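Local coordinates for protein DNA ligase (Aquifex aeolicus, PDB 3QWU) that binds adenosine and calcium and probably joins nucleic acid ends in an ATP-dependent reaction, at residues Leu27-Pro40 against Thr43-His56. Residues are numbered along the deposited sequence; the frame is centred on the assembly and turned at random.
Sequences LEYLRFNDDYKDIP and TAIFKDFIIWGYPH. With ADN (adenosine), chain C.
Leu-30 and Ile-45 form the hydrogen-bonded pair of an antiparallel beta hairpin, strands 27-32 and 44-45, inside a four-stranded sheet whose outermost strands are 19-24 and 50-51. Both of their bonds are nearly straight, with Leu-30 N 3.0 Å from Ile-45 O. Phe-32 N extends the pairing to Thr-43 O (2.8 Å). The dense part lies at the closed end of the hairpin. Ile-39 CG2 sits over the centre of the Phe-32 ring, 3.4 Å above its plane, while Ile-39 CD1 reaches the edge of the Trp-52 indole, 3.4 Å from CH2. Beside them Thr-43 OG1 donates to Pro-40 O and accepts from Gly-53 N (3.0 Å); with OG1 anti to the carbonyl carbon (chi1 -64°), the hydroxyl faces both partners. The 2.5 Å from OG1 to Pro-40 O is short, but at this resolution no measure of strength. A valine in place of Thr-43 would probably leave Gly-53 N without its acceptor and Pro-40 O without the hydroxyl that now meets it. Towards the other end, Tyr-29 CB lies over the face of the Phe-46 ring, and the two rings, planes 14° apart, are slid so far that they barely overlap. Tyr-29 OH bonds instead to Ile-104 N. Past Gly-53, Tyr-54 lines the adenosine pocket, its OH bonded to Asp-158 OD2 and merely touching C2 of the base (3.5 Å). The looser, solvent-facing side begins where one water bridges Glu-28 O and Lys-47 N, and recurs at exposed Asp-35 and His-56, the latter packing on Tyr-369 of the second subunit. Asp-35 OD1 bonds to Arg-41 N, whereas OD2 takes His-56 NE2 on its syn lone pair at 3.2 Å, bent to 137° at the hydrogen.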
ATOM      1  N   LEU A  27     -30.218  -6.646  25.230  1.00 61.39           N
ATOM      2  CA  LEU A  27     -30.790  -7.072  23.970  1.00 61.92           C
ATOM      3  C   LEU A  27     -29.888  -8.137  23.426  1.00 62.41           C
ATOM      4  O   LEU A  27     -28.659  -8.004  23.475  1.00 62.38           O
ATOM      5  CB  LEU A  27     -30.856  -5.928  22.943  1.00 60.34           C
ATOM      6  CG  LEU A  27     -31.757  -4.707  23.156  1.00 60.30           C
ATOM      7  CD1 LEU A  27     -31.275  -3.842  24.323  1.00 59.41           C
ATOM      8  CD2 LEU A  27     -31.797  -3.867  21.864  1.00 58.91           C
ATOM      9  N   GLU A  28     -30.509  -9.172  22.873  1.00 63.47           N
ATOM     10  CA  GLU A  28     -29.806 -10.269  22.221  1.00 63.58           C
ATOM     11  C   GLU A  28     -30.154 -10.157  20.752  1.00 62.27           C
ATOM     12  O   GLU A  28     -31.335 -10.034  20.427  1.00 61.96           O
ATOM     13  CB  GLU A  28     -30.284 -11.594  22.791  1.00 65.59           C
ATOM     14  CG  GLU A  28     -29.189 -12.640  22.815  1.00 67.54           C
ATOM     15  CD  GLU A  28     -29.598 -13.903  23.605  1.00 70.20           C
ATOM     16  OE1 GLU A  28     -30.565 -13.859  24.408  1.00 67.91           O
ATOM     17  OE2 GLU A  28     -28.936 -14.938  23.405  1.00 70.82           O
ATOM     18  N   TYR A  29     -29.146 -10.156  19.876  1.00 60.18           N
ATOM     19  CA  TYR A  29     -29.394  -9.896  18.455  1.00 59.32           C
ATOM     20  C   TYR A  29     -28.387 -10.604  17.568  1.00 59.25           C
ATOM     21  O   TYR A  29     -27.382 -11.116  18.053  1.00 59.65           O
ATOM     22  CB  TYR A  29     -29.459  -8.371  18.144  1.00 57.23           C
ATOM     23  CG  TYR A  29     -28.180  -7.558  18.348  1.00 55.74           C
ATOM     24  CD1 TYR A  29     -27.504  -6.973  17.272  1.00 55.94           C
ATOM     25  CD2 TYR A  29     -27.669  -7.338  19.614  1.00 56.49           C
ATOM     26  CE1 TYR A  29     -26.338  -6.189  17.475  1.00 53.57           C
ATOM     27  CE2 TYR A  29     -26.504  -6.570  19.829  1.00 55.33           C
ATOM     28  CZ  TYR A  29     -25.842  -6.001  18.763  1.00 54.46           C
ATOM     29  OH  TYR A  29     -24.688  -5.279  19.026  1.00 51.83           O
ATOM     30  N   LEU A  30     -28.691 -10.672  16.274  1.00 59.18           N
ATOM     31  CA  LEU A  30     -27.763 -11.208  15.275  1.00 59.39           C
ATOM     32  C   LEU A  30     -27.205 -10.041  14.479  1.00 57.78           C
ATOM     33  O   LEU A  30     -27.949  -9.113  14.144  1.00 56.74           O
ATOM     34  CB  LEU A  30     -28.478 -12.195  14.369  1.00 60.90           C
ATOM     35  CG  LEU A  30     -28.976 -13.473  15.081  1.00 62.80           C
ATOM     36  CD1 LEU A  30     -30.302 -13.254  15.905  1.00 64.30           C
ATOM     37  CD2 LEU A  30     -29.152 -14.579  14.088  1.00 58.43           C
ATOM     38  N   ARG A  31     -25.900 -10.074  14.206  1.00 57.82           N
ATOM     39  CA  ARG A  31     -25.194  -8.957  13.572  1.00 56.34           C
ATOM     40  C   ARG A  31     -24.414  -9.402  12.355  1.00 57.17           C
ATOM     41  O   ARG A  31     -23.595 -10.313  12.439  1.00 58.25           O
ATOM     42  CB  ARG A  31     -24.209  -8.352  14.563  1.00 55.83           C
ATOM     43  CG  ARG A  31     -23.419  -7.172  14.021  1.00 54.42           C
ATOM     44  CD  ARG A  31     -22.499  -6.612  15.070  1.00 54.89           C
ATOM     45  NE  ARG A  31     -21.317  -7.448  15.293  1.00 56.55           N
ATOM     46  CZ  ARG A  31     -20.185  -7.409  14.578  1.00 52.24           C
ATOM     47  NH1 ARG A  31     -20.042  -6.602  13.549  1.00 50.90           N
ATOM     48  NH2 ARG A  31     -19.183  -8.195  14.903  1.00 52.30           N
ATOM     49  N   PHE A  32     -24.657  -8.748  11.227  1.00 57.23           N
ATOM     50  CA  PHE A  32     -23.908  -9.033   9.995  1.00 58.11           C
ATOM     51  C   PHE A  32     -22.527  -8.398  10.046  1.00 58.04           C
ATOM     52  O   PHE A  32     -22.382  -7.174   9.949  1.00 56.59           O
ATOM     53  CB  PHE A  32     -24.683  -8.572   8.751  1.00 57.66           C
ATOM     54  CG  PHE A  32     -25.629  -9.612   8.238  1.00 58.66           C
ATOM     55  CD1 PHE A  32     -26.922  -9.685   8.709  1.00 58.90           C
ATOM     56  CD2 PHE A  32     -25.200 -10.560   7.325  1.00 59.69           C
ATOM     57  CE1 PHE A  32     -27.791 -10.679   8.231  1.00 62.74           C
ATOM     58  CE2 PHE A  32     -26.048 -11.580   6.853  1.00 61.74           C
ATOM     59  CZ  PHE A  32     -27.340 -11.639   7.294  1.00 62.61           C
ATOM     60  N   ASN A  33     -21.511  -9.235  10.207  1.00 60.05           N
ATOM     61  CA  ASN A  33     -20.148  -8.754  10.385  1.00 60.28           C
ATOM     62  C   ASN A  33     -19.526  -8.336   9.061  1.00 60.04           C
ATOM     63  O   ASN A  33     -18.687  -7.451   9.021  1.00 58.35           O
ATOM     64  CB  ASN A  33     -19.294  -9.838  11.038  1.00 62.31           C
ATOM     65  CG  ASN A  33     -17.890  -9.368  11.320  1.00 62.92           C
ATOM     66  OD1 ASN A  33     -17.665  -8.608  12.254  1.00 65.07           O
ATOM     67  ND2 ASN A  33     -16.930  -9.816  10.501  1.00 66.50           N
ATOM     68  N   ASP A  34     -19.942  -9.002   7.986  1.00 61.91           N
ATOM     69  CA  ASP A  34     -19.550  -8.650   6.621  1.00 62.11           C
ATOM     70  C   ASP A  34     -20.760  -8.659   5.722  1.00 62.63           C
ATOM     71  O   ASP A  34     -21.820  -9.177   6.099  1.00 63.76           O
ATOM     72  CB  ASP A  34     -18.569  -9.695   6.054  1.00 63.58           C
ATOM     73  CG  ASP A  34     -17.119  -9.399   6.399  1.00 64.45           C
ATOM     74  OD1 ASP A  34     -16.727  -8.202   6.499  1.00 62.67           O
ATOM     75  OD2 ASP A  34     -16.367 -10.390   6.568  1.00 68.88           O
ATOM     76  N   ASP A  35     -20.579  -8.125   4.516  1.00 62.35           N
ATOM     77  CA  ASP A  35     -21.526  -8.324   3.432  1.00 63.46           C
ATOM     78  C   ASP A  35     -21.695  -9.807   3.216  1.00 65.75           C
ATOM     79  O   ASP A  35     -20.750 -10.586   3.338  1.00 66.59           O
ATOM     80  CB  ASP A  35     -21.031  -7.695   2.136  1.00 63.02           C
ATOM     81  CG  ASP A  35     -20.947  -6.188   2.202  1.00 61.75           C
ATOM     82  OD1 ASP A  35     -21.684  -5.567   2.987  1.00 62.76           O
ATOM     83  OD2 ASP A  35     -20.119  -5.611   1.471  1.00 64.11           O
ATOM     84  N   TYR A  36     -22.921 -10.209   2.929  1.00 67.33           N
ATOM     85  CA  TYR A  36     -23.211 -11.589   2.574  1.00 69.37           C
ATOM     86  C   TYR A  36     -24.455 -11.631   1.677  1.00 69.77           C
ATOM     87  O   TYR A  36     -25.555 -11.233   2.100  1.00 69.00           O
ATOM     88  CB  TYR A  36     -23.401 -12.445   3.839  1.00 70.87           C
ATOM     89  CG  TYR A  36     -23.523 -13.947   3.569  1.00 75.14           C
ATOM     90  CD1 TYR A  36     -24.619 -14.669   4.034  1.00 77.72           C
ATOM     91  CD2 TYR A  36     -22.536 -14.641   2.838  1.00 77.56           C
ATOM     92  CE1 TYR A  36     -24.736 -16.040   3.788  1.00 81.19           C
ATOM     93  CE2 TYR A  36     -22.648 -16.012   2.587  1.00 79.52           C
ATOM     94  CZ  TYR A  36     -23.752 -16.706   3.059  1.00 81.90           C
ATOM     95  OH  TYR A  36     -23.884 -18.066   2.825  1.00 84.40           O
ATOM     96  N   LYS A  37     -24.259 -12.096   0.442  1.00 70.29           N
ATOM     97  CA  LYS A  37     -25.355 -12.302  -0.504  1.00 71.48           C
ATOM     98  C   LYS A  37     -26.301 -11.087  -0.522  1.00 69.66           C
ATOM     99  O   LYS A  37     -27.525 -11.217  -0.293  1.00 69.69           O
ATOM    100  CB  LYS A  37     -26.111 -13.610  -0.178  1.00 73.89           C
ATOM    101  CG  LYS A  37     -25.747 -14.817  -1.074  1.00 77.48           C
ATOM    102  CD  LYS A  37     -26.976 -15.729  -1.359  1.00 80.81           C
ATOM    103  CE  LYS A  37     -27.070 -16.144  -2.847  1.00 83.21           C
ATOM    104  NZ  LYS A  37     -27.151 -14.960  -3.782  1.00 80.88           N
ATOM    105  N   ASP A  38     -25.696  -9.911  -0.757  1.00 66.96           N
ATOM    106  CA  ASP A  38     -26.406  -8.606  -0.889  1.00 65.32           C
ATOM    107  C   ASP A  38     -26.951  -7.996   0.416  1.00 63.18           C
ATOM    108  O   ASP A  38     -27.428  -6.858   0.384  1.00 62.48           O
ATOM    109  CB  ASP A  38     -27.553  -8.670  -1.926  1.00 66.86           C
ATOM    110  CG  ASP A  38     -27.158  -9.408  -3.200  1.00 69.15           C
ATOM    111  OD1 ASP A  38     -27.998 -10.168  -3.728  1.00 75.82           O
ATOM    112  OD2 ASP A  38     -26.012  -9.251  -3.663  1.00 68.66           O
ATOM    113  N   ILE A  39     -26.903  -8.733   1.537  1.00 62.08           N
ATOM    114  CA  ILE A  39     -27.231  -8.168   2.860  1.00 59.88           C
ATOM    115  C   ILE A  39     -26.073  -7.315   3.309  1.00 57.03           C
ATOM    116  O   ILE A  39     -25.002  -7.822   3.618  1.00 57.35           O
ATOM    117  CB  ILE A  39     -27.443  -9.250   3.958  1.00 61.15           C
ATOM    118  CG1 ILE A  39     -28.531 -10.258   3.556  1.00 62.76           C
ATOM    119  CG2 ILE A  39     -27.754  -8.604   5.327  1.00 59.34           C
ATOM    120  CD1 ILE A  39     -29.780  -9.638   3.046  1.00 62.83           C
ATOM    121  N   PRO A  40     -26.261  -6.005   3.345  1.00 54.80           N
ATOM    122  CA  PRO A  40     -25.109  -5.197   3.752  1.00 52.32           C
ATOM    123  C   PRO A  40     -24.678  -5.460   5.209  1.00 51.13           C
ATOM    124  O   PRO A  40     -25.522  -5.735   6.079  1.00 51.19           O
ATOM    125  CB  PRO A  40     -25.596  -3.767   3.540  1.00 50.75           C
ATOM    126  CG  PRO A  40     -27.041  -3.827   3.638  1.00 51.60           C
ATOM    127  CD  PRO A  40     -27.475  -5.186   3.170  1.00 54.91           C
ATOM    128  N   THR A  43     -26.106  -4.980   9.270  1.00 42.22           N
ATOM    129  CA  THR A  43     -27.481  -5.410   9.414  1.00 42.51           C
ATOM    130  C   THR A  43     -27.605  -6.137  10.735  1.00 42.17           C
ATOM    131  O   THR A  43     -26.748  -6.953  11.078  1.00 42.66           O
ATOM    132  CB  THR A  43     -27.892  -6.282   8.213  1.00 43.92           C
ATOM    133  OG1 THR A  43     -27.840  -5.457   7.038  1.00 43.57           O
ATOM    134  CG2 THR A  43     -29.286  -6.906   8.382  1.00 43.05           C
ATOM    135  N   ALA A  44     -28.640  -5.773  11.485  1.00 41.33           N
ATOM    136  CA  ALA A  44     -28.854  -6.223  12.856  1.00 41.48           C
ATOM    137  C   ALA A  44     -30.234  -6.788  12.879  1.00 42.83           C
ATOM    138  O   ALA A  44     -31.169  -6.078  12.540  1.00 42.03           O
ATOM    139  CB  ALA A  44     -28.798  -5.071  13.799  1.00 40.33           C
ATOM    140  N   ILE A  45     -30.352  -8.055  13.265  1.00 44.78           N
ATOM    141  CA  ILE A  45     -31.641  -8.738  13.343  1.00 46.77           C
ATOM    142  C   ILE A  45     -32.044  -8.827  14.809  1.00 48.14           C
ATOM    143  O   ILE A  45     -31.397  -9.536  15.583  1.00 48.46           O
ATOM    144  CB  ILE A  45     -31.595 -10.187  12.760  1.00 48.91           C
ATOM    145  CG1 ILE A  45     -31.079 -10.158  11.314  1.00 48.48           C
ATOM    146  CG2 ILE A  45     -32.996 -10.860  12.848  1.00 47.29           C
ATOM    147  CD1 ILE A  45     -30.656 -11.509  10.749  1.00 48.78           C
ATOM    148  N   PHE A  46     -33.118  -8.122  15.170  1.00 48.44           N
ATOM    149  CA  PHE A  46     -33.690  -8.203  16.487  1.00 50.12           C
ATOM    150  C   PHE A  46     -34.941  -9.035  16.416  1.00 52.77           C
ATOM    151  O   PHE A  46     -35.486  -9.247  15.346  1.00 54.00           O
ATOM    152  CB  PHE A  46     -34.014  -6.804  16.986  1.00 49.06           C
ATOM    153  CG  PHE A  46     -32.795  -5.944  17.207  1.00 47.94           C
ATOM    154  CD1 PHE A  46     -32.139  -5.948  18.439  1.00 48.92           C
ATOM    155  CD2 PHE A  46     -32.305  -5.137  16.188  1.00 48.20           C
ATOM    156  CE1 PHE A  46     -31.022  -5.141  18.674  1.00 48.04           C
ATOM    157  CE2 PHE A  46     -31.186  -4.317  16.408  1.00 49.95           C
ATOM    158  CZ  PHE A  46     -30.536  -4.332  17.665  1.00 48.51           C
ATOM    159  N   LYS A  47     -35.430  -9.501  17.551  1.00 55.23           N
ATOM    160  CA  LYS A  47     -36.593 -10.402  17.533  1.00 58.03           C
ATOM    161  C   LYS A  47     -37.810  -9.733  16.881  1.00 57.72           C
ATOM    162  O   LYS A  47     -38.556 -10.379  16.153  1.00 59.18           O
ATOM    163  CB  LYS A  47     -36.913 -10.883  18.948  1.00 59.62           C
ATOM    164  CG  LYS A  47     -38.158 -11.821  19.063  1.00 65.10           C
ATOM    165  CD  LYS A  47     -39.411 -11.107  19.678  1.00 67.76           C
ATOM    166  CE  LYS A  47     -40.752 -11.831  19.377  1.00 70.37           C
ATOM    167  NZ  LYS A  47     -41.881 -10.842  19.350  1.00 69.79           N
ATOM    168  N   ASP A  48     -38.000  -8.440  17.132  1.00 56.12           N
ATOM    169  CA  ASP A  48     -39.220  -7.718  16.704  1.00 56.18           C
ATOM    170  C   ASP A  48     -39.045  -6.978  15.380  1.00 54.53           C
ATOM    171  O   ASP A  48     -40.048  -6.535  14.791  1.00 54.83           O
ATOM    172  CB  ASP A  48     -39.654  -6.670  17.764  1.00 55.78           C
ATOM    173  CG  ASP A  48     -40.123  -7.289  19.061  1.00 58.35           C
ATOM    174  OD1 ASP A  48     -41.138  -8.002  19.060  1.00 60.74           O
ATOM    175  OD2 ASP A  48     -39.480  -7.037  20.092  1.00 62.37           O
ATOM    176  N   PHE A  49     -37.792  -6.788  14.951  1.00 52.27           N
ATOM    177  CA  PHE A  49     -37.510  -6.110  13.691  1.00 50.96           C
ATOM    178  C   PHE A  49     -36.064  -6.218  13.222  1.00 49.40           C
ATOM    179  O   PHE A  49     -35.177  -6.542  14.007  1.00 49.11           O
ATOM    180  CB  PHE A  49     -37.865  -4.622  13.776  1.00 49.11           C
ATOM    181  CG  PHE A  49     -37.328  -3.941  14.980  1.00 48.64           C
ATOM    182  CD1 PHE A  49     -38.129  -3.793  16.126  1.00 48.08           C
ATOM    183  CD2 PHE A  49     -36.020  -3.437  14.981  1.00 45.48           C
ATOM    184  CE1 PHE A  49     -37.636  -3.156  17.250  1.00 49.03           C
ATOM    185  CE2 PHE A  49     -35.503  -2.796  16.102  1.00 44.87           C
ATOM    186  CZ  PHE A  49     -36.296  -2.638  17.241  1.00 47.94           C
ATOM    187  N   ILE A  50     -35.865  -5.943  11.930  1.00 48.07           N
ATOM    188  CA  ILE A  50     -34.548  -5.820  11.355  1.00 47.42           C
ATOM    189  C   ILE A  50     -34.162  -4.320  11.117  1.00 45.23           C
ATOM    190  O   ILE A  50     -34.985  -3.489  10.689  1.00 44.20           O
ATOM    191  CB  ILE A  50     -34.399  -6.631  10.067  1.00 48.27           C
ATOM    192  CG1 ILE A  50     -34.632  -8.116  10.379  1.00 50.75           C
ATOM    193  CG2 ILE A  50     -32.990  -6.372   9.453  1.00 45.67           C
ATOM    194  CD1 ILE A  50     -34.923  -8.978   9.157  1.00 51.65           C
ATOM    195  N   ILE A  51     -32.925  -3.996  11.475  1.00 43.99           N
ATOM    196  CA  ILE A  51     -32.379  -2.685  11.200  1.00 42.18           C
ATOM    197  C   ILE A  51     -31.382  -2.977  10.126  1.00 41.98           C
ATOM    198  O   ILE A  51     -30.355  -3.616  10.381  1.00 41.18           O
ATOM    199  CB  ILE A  51     -31.705  -2.021  12.417  1.00 40.91           C
ATOM    200  CG1 ILE A  51     -32.620  -2.059  13.652  1.00 40.96           C
ATOM    201  CG2 ILE A  51     -31.335  -0.582  12.055  1.00 38.89           C
ATOM    202  CD1 ILE A  51     -33.773  -1.043  13.612  1.00 39.97           C
ATOM    203  N   TRP A  52     -31.708  -2.566   8.905  1.00 42.41           N
ATOM    204  CA  TRP A  52     -30.826  -2.845   7.787  1.00 43.83           C
ATOM    205  C   TRP A  52     -29.585  -1.985   7.937  1.00 41.88           C
ATOM    206  O   TRP A  52     -29.648  -0.894   8.505  1.00 39.29           O
ATOM    207  CB  TRP A  52     -31.522  -2.644   6.433  1.00 44.80           C
ATOM    208  CG  TRP A  52     -32.425  -3.802   6.101  1.00 50.12           C
ATOM    209  CD1 TRP A  52     -33.727  -3.987   6.518  1.00 53.89           C
ATOM    210  CD2 TRP A  52     -32.101  -4.943   5.310  1.00 55.54           C
ATOM    211  NE1 TRP A  52     -34.220  -5.170   6.024  1.00 57.46           N
ATOM    212  CE2 TRP A  52     -33.240  -5.775   5.282  1.00 59.16           C
ATOM    213  CE3 TRP A  52     -30.966  -5.344   4.614  1.00 56.88           C
ATOM    214  CZ2 TRP A  52     -33.261  -6.978   4.578  1.00 63.39           C
ATOM    215  CZ3 TRP A  52     -30.989  -6.537   3.920  1.00 58.46           C
ATOM    216  CH2 TRP A  52     -32.116  -7.336   3.905  1.00 62.06           C
ATOM    217  N   GLY A  53     -28.470  -2.568   7.506  1.00 42.25           N
ATOM    218  CA  GLY A  53     -27.172  -1.917   7.448  1.00 41.76           C
ATOM    219  C   GLY A  53     -27.194  -0.727   6.504  1.00 40.85           C
ATOM    220  O   GLY A  53     -27.988  -0.701   5.590  1.00 40.95           O
ATOM    221  N   TYR A  54     -26.352   0.275   6.767  1.00 40.61           N
ATOM    222  CA  TYR A  54     -26.273   1.445   5.880  1.00 40.76           C
ATOM    223  C   TYR A  54     -25.479   0.982   4.707  1.00 41.68           C
ATOM    224  O   TYR A  54     -24.441   0.378   4.899  1.00 41.22           O
ATOM    225  CB  TYR A  54     -25.596   2.657   6.530  1.00 39.36           C
ATOM    226  CG  TYR A  54     -25.876   3.909   5.769  1.00 36.80           C
ATOM    227  CD1 TYR A  54     -24.953   4.430   4.883  1.00 37.19           C
ATOM    228  CD2 TYR A  54     -27.044   4.571   5.938  1.00 36.77           C
ATOM    229  CE1 TYR A  54     -25.206   5.598   4.166  1.00 36.14           C
ATOM    230  CE2 TYR A  54     -27.301   5.755   5.253  1.00 37.96           C
ATOM    231  CZ  TYR A  54     -26.388   6.238   4.351  1.00 36.19           C
ATOM    232  OH  TYR A  54     -26.658   7.385   3.699  1.00 36.13           O
ATOM    233  N   PRO A  55     -26.010   1.166   3.492  1.00 43.95           N
ATOM    234  CA  PRO A  55     -25.423   0.618   2.281  1.00 45.45           C
ATOM    235  C   PRO A  55     -24.228   1.457   1.773  1.00 45.51           C
ATOM    236  O   PRO A  55     -24.110   2.639   2.104  1.00 45.21           O
ATOM    237  CB  PRO A  55     -26.601   0.636   1.303  1.00 46.46           C
ATOM    238  CG  PRO A  55     -27.384   1.802   1.705  1.00 45.75           C
ATOM    239  CD  PRO A  55     -27.230   1.932   3.208  1.00 44.24           C
ATOM    240  N   HIS A  56     -23.339   0.815   1.017  1.00 47.19           N
ATOM    241  CA  HIS A  56     -22.091   1.414   0.547  1.00 47.86           C
ATOM    242  C   HIS A  56     -22.391   2.528  -0.449  1.00 46.52           C
ATOM    243  O   HIS A  56     -23.174   2.330  -1.372  1.00 47.36           O
ATOM    244  CB  HIS A  56     -21.177   0.336  -0.096  1.00 49.62           C
ATOM    245  CG  HIS A  56     -20.655  -0.687   0.883  1.00 56.59           C
ATOM    246  ND1 HIS A  56     -19.806  -0.364   1.931  1.00 59.45           N
ATOM    247  CD2 HIS A  56     -20.882  -2.027   0.988  1.00 63.49           C
ATOM    248  CE1 HIS A  56     -19.539  -1.451   2.640  1.00 59.52           C
ATOM    249  NE2 HIS A  56     -20.177  -2.473   2.090  1.00 64.69           N
TER
HETATM  250  O5' ADN C 501     -20.040   5.886   3.092  1.00 52.75           O
HETATM  251  C5' ADN C 501     -20.166   7.297   3.268  1.00 45.58           C
HETATM  252  C4' ADN C 501     -20.225   7.622   4.756  1.00 45.03           C
HETATM  253  O4' ADN C 501     -20.154   9.061   4.994  1.00 43.57           O
HETATM  254  C3' ADN C 501     -21.544   7.160   5.359  1.00 44.17           C
HETATM  255  O3' ADN C 501     -21.543   5.825   5.858  1.00 45.67           O
HETATM  256  C2' ADN C 501     -21.830   8.190   6.447  1.00 42.47           C
HETATM  257  O2' ADN C 501     -21.490   7.682   7.727  1.00 41.05           O
HETATM  258  C1' ADN C 501     -20.972   9.412   6.129  1.00 41.97           C
HETATM  259  N9  ADN C 501     -21.747  10.612   5.776  1.00 40.32           N
HETATM  260  C8  ADN C 501     -21.421  11.861   6.185  1.00 41.58           C
HETATM  261  N7  ADN C 501     -22.286  12.794   5.720  1.00 38.64           N
HETATM  262  C5  ADN C 501     -23.174  12.102   4.960  1.00 37.66           C
HETATM  263  C6  ADN C 501     -24.328  12.484   4.140  1.00 39.30           C
HETATM  264  N6  ADN C 501     -24.663  13.804   4.097  1.00 37.84           N
HETATM  265  N1  ADN C 501     -25.041  11.495   3.517  1.00 40.76           N
HETATM  266  C2  ADN C 501     -24.648  10.190   3.596  1.00 40.06           C
HETATM  267  N3  ADN C 501     -23.563   9.777   4.311  1.00 37.59           N
HETATM  268  C4  ADN C 501     -22.827  10.673   5.004  1.00 38.96           C
HETATM  269  O   HOH W   1     -33.989  -8.755  20.122  1.00 40.62           O